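Local coordinates for uncharacterized protein (Legionella pneumophila subsp. pneumophila str. Philadelphia 1, PDB 4RXV) that is of unknown function but carries a RavJ-type domain of the papain-like CA peptidase clan, and probably acts as an effector of this intracellular pathogen, at residues I128-H132 with S197-A201; C102-Y107 with L138-T142. One frame throughout, in Å; residues are numbered along the deposited sequence.

Contact 1. Residues I128-H132 with S197-A201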
ATOM      1  N   ILE A 128      -9.254   2.166  -0.936  1.00  7.77           N
ATOM      2  CA  ILE A 128     -10.027   2.733  -2.023  1.00  7.94           C
ATOM      3  C   ILE A 128      -9.456   2.322  -3.371  1.00  8.44           C
ATOM      4  O   ILE A 128      -8.256   2.101  -3.535  1.00  9.10           O
ATOM      5  CB  ILE A 128     -10.080   4.294  -1.942  1.00  8.43           C
ATOM      6  CG1 ILE A 128      -8.718   4.931  -2.265  1.00  9.19           C
ATOM      7  CG2 ILE A 128     -10.588   4.733  -0.569  1.00  8.39           C
ATOM      8  CD1 ILE A 128      -8.731   6.479  -2.299  1.00  9.84           C
ATOM      9  N   GLY A 129     -10.351   2.207  -4.342  1.00  8.20           N
ATOM     10  CA  GLY A 129      -9.955   2.101  -5.734  1.00  9.18           C
ATOM     11  C   GLY A 129      -9.891   3.482  -6.320  1.00  9.22           C
ATOM     12  O   GLY A 129     -10.815   4.288  -6.196  1.00 10.91           O
ATOM     13  N   SER A 130      -8.774   3.765  -6.970  1.00  9.36           N
ATOM     14  CA  SER A 130      -8.483   5.084  -7.504  1.00  9.16           C
ATOM     15  C   SER A 130      -7.917   4.938  -8.925  1.00  9.89           C
ATOM     16  O   SER A 130      -7.968   3.856  -9.509  1.00  9.59           O
ATOM     17  CB  SER A 130      -7.539   5.819  -6.547  1.00  9.50           C
ATOM     18  OG  SER A 130      -7.165   7.119  -6.962  1.00  9.38           O
ATOM     19  N   MET A 131      -7.414   6.024  -9.503  1.00 10.11           N
ATOM     20  CA  MET A 131      -6.915   6.001 -10.888  1.00 10.61           C
ATOM     21  C   MET A 131      -7.995   5.446 -11.810  1.00 12.02           C
ATOM     22  O   MET A 131      -7.803   4.486 -12.554  1.00 12.66           O
ATOM     23  CB  MET A 131      -5.580   5.248 -10.994  1.00 10.73           C
ATOM     24  CG  MET A 131      -4.825   5.580 -12.261  1.00 12.95           C
ATOM     25  SD  MET A 131      -3.267   4.686 -12.387  1.00 14.54           S
ATOM     26  CE  MET A 131      -2.340   5.473 -11.100  1.00 16.54           C
ATOM     27  N   HIS A 132      -9.140   6.109 -11.749  1.00 12.26           N
ATOM     28  CA  HIS A 132     -10.297   5.719 -12.529  1.00 13.74           C
ATOM     29  C   HIS A 132     -10.063   5.917 -13.997  1.00 16.27           C
ATOM     30  O   HIS A 132      -9.552   6.947 -14.411  1.00 18.32           O
ATOM     31  CB  HIS A 132     -11.473   6.577 -12.098  1.00 16.71           C
ATOM     32  CG  HIS A 132     -12.770   6.176 -12.704  1.00 24.96           C
ATOM     33  ND1 HIS A 132     -13.462   7.005 -13.554  1.00 31.25           N
ATOM     34  CD2 HIS A 132     -13.509   5.049 -12.582  1.00 26.78           C
ATOM     35  CE1 HIS A 132     -14.574   6.402 -13.941  1.00 33.39           C
ATOM     36  NE2 HIS A 132     -14.631   5.218 -13.357  1.00 32.93           N
ATOM     37  N   SER A 197      -5.026  12.025 -10.113  1.00 10.74           N
ATOM     38  CA  SER A 197      -5.813  10.843 -10.422  1.00 10.95           C
ATOM     39  C   SER A 197      -6.452  10.246  -9.178  1.00  9.59           C
ATOM     40  O   SER A 197      -7.082   9.200  -9.260  1.00 10.33           O
ATOM     41  CB  SER A 197      -4.944   9.793 -11.091  1.00 13.45           C
ATOM     42  OG  SER A 197      -3.977   9.302 -10.202  1.00 14.57           O
ATOM     43  N   LEU A 198      -6.300  10.913  -8.035  1.00  9.81           N
ATOM     44  CA  LEU A 198      -6.835  10.406  -6.767  1.00 10.01           C
ATOM     45  C   LEU A 198      -8.350  10.253  -6.818  1.00 10.25           C
ATOM     46  O   LEU A 198      -8.890   9.215  -6.457  1.00 11.06           O
ATOM     47  CB  LEU A 198      -6.417  11.355  -5.637  1.00 10.75           C
ATOM     48  CG  LEU A 198      -6.934  11.071  -4.225  1.00 11.15           C
ATOM     49  CD1 LEU A 198      -6.564   9.684  -3.783  1.00 11.91           C
ATOM     50  CD2 LEU A 198      -6.390  12.105  -3.267  1.00 12.08           C
ATOM     51  N   PHE A 199      -9.023  11.289  -7.294  1.00 10.81           N
ATOM     52  CA  PHE A 199     -10.488  11.311  -7.389  1.00 11.26           C
ATOM     53  C   PHE A 199     -10.913  11.269  -8.856  1.00 12.26           C
ATOM     54  O   PHE A 199     -10.224  11.838  -9.714  1.00 14.07           O
ATOM     55  CB  PHE A 199     -11.059  12.575  -6.739  1.00 11.85           C
ATOM     56  CG  PHE A 199     -10.629  12.775  -5.326  1.00 11.92           C
ATOM     57  CD1 PHE A 199     -10.959  11.872  -4.344  1.00 12.54           C
ATOM     58  CD2 PHE A 199      -9.853  13.868  -4.989  1.00 13.08           C
ATOM     59  CE1 PHE A 199     -10.529  12.051  -3.053  1.00 13.31           C
ATOM     60  CE2 PHE A 199      -9.437  14.055  -3.696  1.00 14.45           C
ATOM     61  CZ  PHE A 199      -9.788  13.154  -2.721  1.00 13.40           C
ATOM     62  N   PRO A 200     -12.061  10.632  -9.162  1.00 13.05           N
ATOM     63  CA  PRO A 200     -12.972   9.953  -8.234  1.00 13.06           C
ATOM     64  C   PRO A 200     -12.435   8.591  -7.820  1.00 11.29           C
ATOM     65  O   PRO A 200     -11.645   7.954  -8.532  1.00 11.70           O
ATOM     66  CB  PRO A 200     -14.241   9.783  -9.065  1.00 15.19           C
ATOM     67  CG  PRO A 200     -13.737   9.654 -10.446  1.00 15.16           C
ATOM     68  CD  PRO A 200     -12.593  10.620 -10.531  1.00 14.90           C
ATOM     69  N   ALA A 201     -12.890   8.141  -6.659  1.00 11.14           N
ATOM     70  CA  ALA A 201     -12.471   6.867  -6.101  1.00 10.96           C
ATOM     71  C   ALA A 201     -13.675   6.114  -5.576  1.00 10.65           C
ATOM     72  O   ALA A 201     -14.761   6.686  -5.446  1.00 11.42           O
ATOM     73  CB  ALA A 201     -11.428   7.084  -4.983  1.00 11.87           C
TER
HETATM   74  O   HOH W   1      -4.367   7.242  -8.049  1.00 13.54           O
HETATM   75  O   HOH W   2      -9.563   8.534 -10.221  1.00 11.75           O

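Contact 2. Residues C102-Y107 with L138-T142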
ATOM      1  N   CYS A 102      -0.001  -2.596  -9.086  1.00  9.38           N
ATOM      2  CA  CYS A 102      -0.785  -1.380  -8.880  1.00  9.67           C
ATOM      3  C   CYS A 102      -2.070  -1.587  -8.093  1.00  9.70           C
ATOM      4  O   CYS A 102      -2.517  -0.689  -7.378  1.00  9.92           O
ATOM      5  CB  CYS A 102      -1.115  -0.780 -10.256  1.00 10.26           C
ATOM      6  SG  CYS A 102      -1.741   0.889 -10.296  1.00 10.51           S
ATOM      7  N   SER A 103      -2.684  -2.748  -8.265  0.78  9.81           N
ATOM      8  CA  SER A 103      -3.930  -3.044  -7.579  0.78 10.65           C
ATOM      9  C   SER A 103      -3.745  -3.392  -6.107  0.78 10.74           C
ATOM     10  O   SER A 103      -4.302  -2.728  -5.254  0.78 13.19           O
ATOM     11  CB  SER A 103      -4.671  -4.163  -8.309  0.78 13.48           C
ATOM     12  OG  SER A 103      -5.171  -3.668  -9.528  0.78 15.22           O
ATOM     13  N   ASN A 104      -2.973  -4.422  -5.803  1.00  8.94           N
ATOM     14  CA  ASN A 104      -3.001  -5.014  -4.457  1.00  9.67           C
ATOM     15  C   ASN A 104      -1.947  -4.475  -3.525  1.00  8.29           C
ATOM     16  O   ASN A 104      -2.034  -4.759  -2.338  1.00  8.87           O
ATOM     17  CB  ASN A 104      -2.870  -6.546  -4.505  1.00 11.28           C
ATOM     18  CG  ASN A 104      -4.062  -7.233  -5.145  1.00 13.09           C
ATOM     19  OD1 ASN A 104      -5.065  -6.588  -5.495  1.00 13.74           O
ATOM     20  ND2 ASN A 104      -3.980  -8.556  -5.265  1.00 15.27           N
ATOM     21  N   PHE A 105      -0.953  -3.718  -3.996  1.00  7.63           N
ATOM     22  CA  PHE A 105       0.140  -3.346  -3.113  1.00  7.47           C
ATOM     23  C   PHE A 105      -0.364  -2.609  -1.857  1.00  6.92           C
ATOM     24  O   PHE A 105       0.141  -2.835  -0.757  1.00  7.46           O
ATOM     25  CB  PHE A 105       1.125  -2.485  -3.900  1.00  7.71           C
ATOM     26  CG  PHE A 105       2.589  -2.546  -3.438  1.00  7.52           C
ATOM     27  CD1 PHE A 105       2.981  -3.007  -2.202  1.00  7.79           C
ATOM     28  CD2 PHE A 105       3.566  -2.110  -4.306  1.00  8.52           C
ATOM     29  CE1 PHE A 105       4.330  -3.023  -1.845  1.00  8.59           C
ATOM     30  CE2 PHE A 105       4.903  -2.090  -3.951  1.00  8.63           C
ATOM     31  CZ  PHE A 105       5.282  -2.541  -2.720  1.00  8.58           C
ATOM     32  N   ALA A 106      -1.348  -1.730  -2.019  1.00  6.94           N
ATOM     33  CA  ALA A 106      -1.881  -0.948  -0.917  1.00  7.74           C
ATOM     34  C   ALA A 106      -2.344  -1.829   0.246  1.00  6.81           C
ATOM     35  O   ALA A 106      -2.348  -1.370   1.383  1.00  7.51           O
ATOM     36  CB  ALA A 106      -3.001  -0.062  -1.387  1.00  8.43           C
ATOM     37  N   TYR A 107      -2.732  -3.071  -0.017  1.00  7.19           N
ATOM     38  CA  TYR A 107      -3.217  -3.963   1.012  1.00  7.19           C
ATOM     39  C   TYR A 107      -2.112  -4.235   2.035  1.00  6.67           C
ATOM     40  O   TYR A 107      -2.410  -4.449   3.202  1.00  7.65           O
ATOM     41  CB  TYR A 107      -3.690  -5.266   0.402  1.00  7.69           C
ATOM     42  CG  TYR A 107      -4.812  -5.173  -0.622  1.00  7.54           C
ATOM     43  CD1 TYR A 107      -5.528  -4.014  -0.868  1.00  8.00           C
ATOM     44  CD2 TYR A 107      -5.117  -6.287  -1.387  1.00  9.18           C
ATOM     45  CE1 TYR A 107      -6.528  -3.975  -1.822  1.00  9.84           C
ATOM     46  CE2 TYR A 107      -6.114  -6.250  -2.334  1.00  9.92           C
ATOM     47  CZ  TYR A 107      -6.799  -5.086  -2.551  1.00 10.60           C
ATOM     48  OH  TYR A 107      -7.806  -5.026  -3.491  1.00 14.65           O
ATOM     49  N   LEU A 138      -7.865   1.538 -11.560  1.00 11.62           N
ATOM     50  CA  LEU A 138      -6.637   0.787 -11.805  1.00 12.36           C
ATOM     51  C   LEU A 138      -5.758   0.595 -10.576  1.00 11.73           C
ATOM     52  O   LEU A 138      -4.906  -0.282 -10.566  1.00 13.26           O
ATOM     53  CB  LEU A 138      -5.778   1.489 -12.858  1.00 13.17           C
ATOM     54  CG  LEU A 138      -6.413   1.692 -14.215  1.00 15.90           C
ATOM     55  CD1 LEU A 138      -5.430   2.355 -15.161  1.00 18.23           C
ATOM     56  CD2 LEU A 138      -6.881   0.371 -14.796  1.00 18.99           C
ATOM     57  N   HIS A 139      -5.921   1.436  -9.561  1.00 10.30           N
ATOM     58  CA  HIS A 139      -4.919   1.565  -8.502  1.00  9.85           C
ATOM     59  C   HIS A 139      -5.577   1.683  -7.140  1.00  9.25           C
ATOM     60  O   HIS A 139      -6.282   2.646  -6.880  1.00 10.68           O
ATOM     61  CB  HIS A 139      -4.141   2.829  -8.788  1.00  9.80           C
ATOM     62  CG  HIS A 139      -3.061   3.127  -7.805  1.00  8.60           C
ATOM     63  ND1 HIS A 139      -2.259   2.155  -7.250  1.00  8.70           N
ATOM     64  CD2 HIS A 139      -2.630   4.304  -7.303  1.00  9.14           C
ATOM     65  CE1 HIS A 139      -1.388   2.721  -6.431  1.00  9.26           C
ATOM     66  NE2 HIS A 139      -1.583   4.022  -6.460  1.00  8.46           N
ATOM     67  N   ASN A 140      -5.317   0.737  -6.254  1.00  8.78           N
ATOM     68  CA  ASN A 140      -5.844   0.852  -4.899  1.00  8.40           C
ATOM     69  C   ASN A 140      -4.878   1.637  -4.026  1.00  7.89           C
ATOM     70  O   ASN A 140      -3.655   1.598  -4.224  1.00  7.67           O
ATOM     71  CB  ASN A 140      -6.183  -0.504  -4.320  1.00  9.81           C
ATOM     72  CG  ASN A 140      -7.267  -1.201  -5.134  1.00 11.39           C
ATOM     73  OD1 ASN A 140      -8.206  -0.565  -5.593  1.00 13.48           O
ATOM     74  ND2 ASN A 140      -7.128  -2.482  -5.329  1.00 11.83           N
ATOM     75  N   ILE A 141      -5.443   2.375  -3.092  1.00  7.72           N
ATOM     76  CA  ILE A 141      -4.711   3.249  -2.183  1.00  7.78           C
ATOM     77  C   ILE A 141      -5.260   3.052  -0.787  1.00  7.63           C
ATOM     78  O   ILE A 141      -6.459   2.851  -0.608  1.00  8.04           O
ATOM     79  CB  ILE A 141      -4.889   4.750  -2.612  1.00  8.06           C
ATOM     80  CG1 ILE A 141      -4.259   4.964  -3.998  1.00  8.91           C
ATOM     81  CG2 ILE A 141      -4.307   5.682  -1.583  1.00  9.86           C
ATOM     82  CD1 ILE A 141      -4.545   6.349  -4.578  1.00  9.60           C
ATOM     83  N   THR A 142      -4.403   3.133   0.219  1.00  7.06           N
ATOM     84  CA  THR A 142      -4.806   3.062   1.620  1.00  6.69           C
ATOM     85  C   THR A 142      -4.918   4.457   2.184  1.00  6.23           C
ATOM     86  O   THR A 142      -4.084   5.323   1.890  1.00  7.56           O
ATOM     87  CB  THR A 142      -3.871   2.130   2.375  1.00  7.20           C
ATOM     88  OG1 THR A 142      -4.127   0.816   1.881  1.00  8.03           O
ATOM     89  CG2 THR A 142      -4.073   2.145   3.880  1.00  8.03           C
TER
HETATM   90  O   HOH W   3      -1.887  -0.408  -4.600  1.00  7.80           O

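Contact 1. Residues I128-H132 with S197-A201
Ser130 reaches across to the peptide groups of 197-201 with its hydroxyl. OG stands anti to the backbone N (chi1 179°), a position that brings it to Leu198 O at 2.8 Å; it donates to this carbonyl at a C=O...O angle of 108°, well off the carbonyl axis. A serine suits the place because its short side chain can also accept: a water donates to OG from 3.0 Å and is also hydrogen-bonded to Ser197 OG, which is bonded to Tyr194 O as well. Beyond Ser130 the chain turns a corner at Met131, whose left-handed helical phi/psi turns its N toward Ser197 O, to which it donates at 3.2 Å. A second water accepts from His132 N and donates to the carbonyls of Ser197 and Pro200.

Ile128 CD1 touches Ala201 CB at 3.9 Å and Leu198 CD1 at 4.1 Å, the isoleucine and leucine side chains crossing at about a right angle; the short Ala201, its CB 3.1 Å from Gly129 O, lets the strand come close. At the other end the Pro200 ring, after a cis peptide bond, lies across His132, its CG 4.1 Å from ND1 and oblique to the imidazole. Since the loop offers mainly carbonyls, the strand and waters must supply the donors: the irregular 197-201 backbone is held at Ser197 and Leu198 by direct hydrogen bonds, at Pro200 through water, and beside them by methyl contacts.

Contact 2. Residues C102-Y107 with L138-T142
His139 and Cys102 meet as in papain-like proteases of clan CA, where a cysteine just ahead of a helix or in its first turn faces a histidine on a strand. With Asp171 beyond the ring, the three are consistent with a Cys-His-Asp triad, although no activity is established for this protein. The histidine can be followed outward. Its CB lies 3.4 Å from Cys102 SG, and CG stays 3.6 Å from the same sulfur, which sits oblique to the ring. CG is anti to the backbone N (chi1 -180°), swinging the imidazole alongside Cys102. ND1 is 3.3 Å from SG but donates to Cys102 O, at 2.9 Å and nearly straight (167°), with that oxygen close to the ring plane. CE1 passes 3.7 Å from Cys102 O. At the far end NE2 is bonded to Asp171 OD2, and two ring nitrogens gripped on different sides fix the flip of the imidazole; Trp173 also meets the ring.

Cys102 O has further partners, a weak bond from Asn140 N and a water that accepts from Ala106 N and lies within bonding distance of both Cys102 O and Asn140 O. Asn140 turns its amide toward the turn leading into helix 105-114, where ND2 donates to Ser103 O at 2.8 Å from above the carbonyl plane; the amide plane is close to that of the Tyr107 ring, but ND2 approaches the ring obliquely, and the tyrosine OH is bonded to Leu69 O. Ala106 suits its place because its methyl lies close against the strand, CB being 3.4 Å from Asn140 O. Farther along, Thr142 OG1 donates to Ala106 O at 2.9 Å, approaching from 54° out of the carbonyl plane.

Overall arrangement
Both contacts use the antiparallel sheet, on its adjacent strands 123-133 and 136-146. Backbone bonds between Ile128 and Ile141 and between Ser130 and His139 link the two sites, with a classic beta bulge where Leu138 and His139 both face Ser130. Contact 2 is the deeper, its centre about 6 Å from the centre of the chain; contact 1 lies about 14 Å out and is only partly buried. Their chemistry follows their place. Contact 1 holds an irregular loop to a strand with one side-chain hydroxyl and two waters, whereas in contact 2 three side-chain donors of the strand grip carbonyls of 102-107, and the Cys102-His139 pair, which may form an active site, is set there.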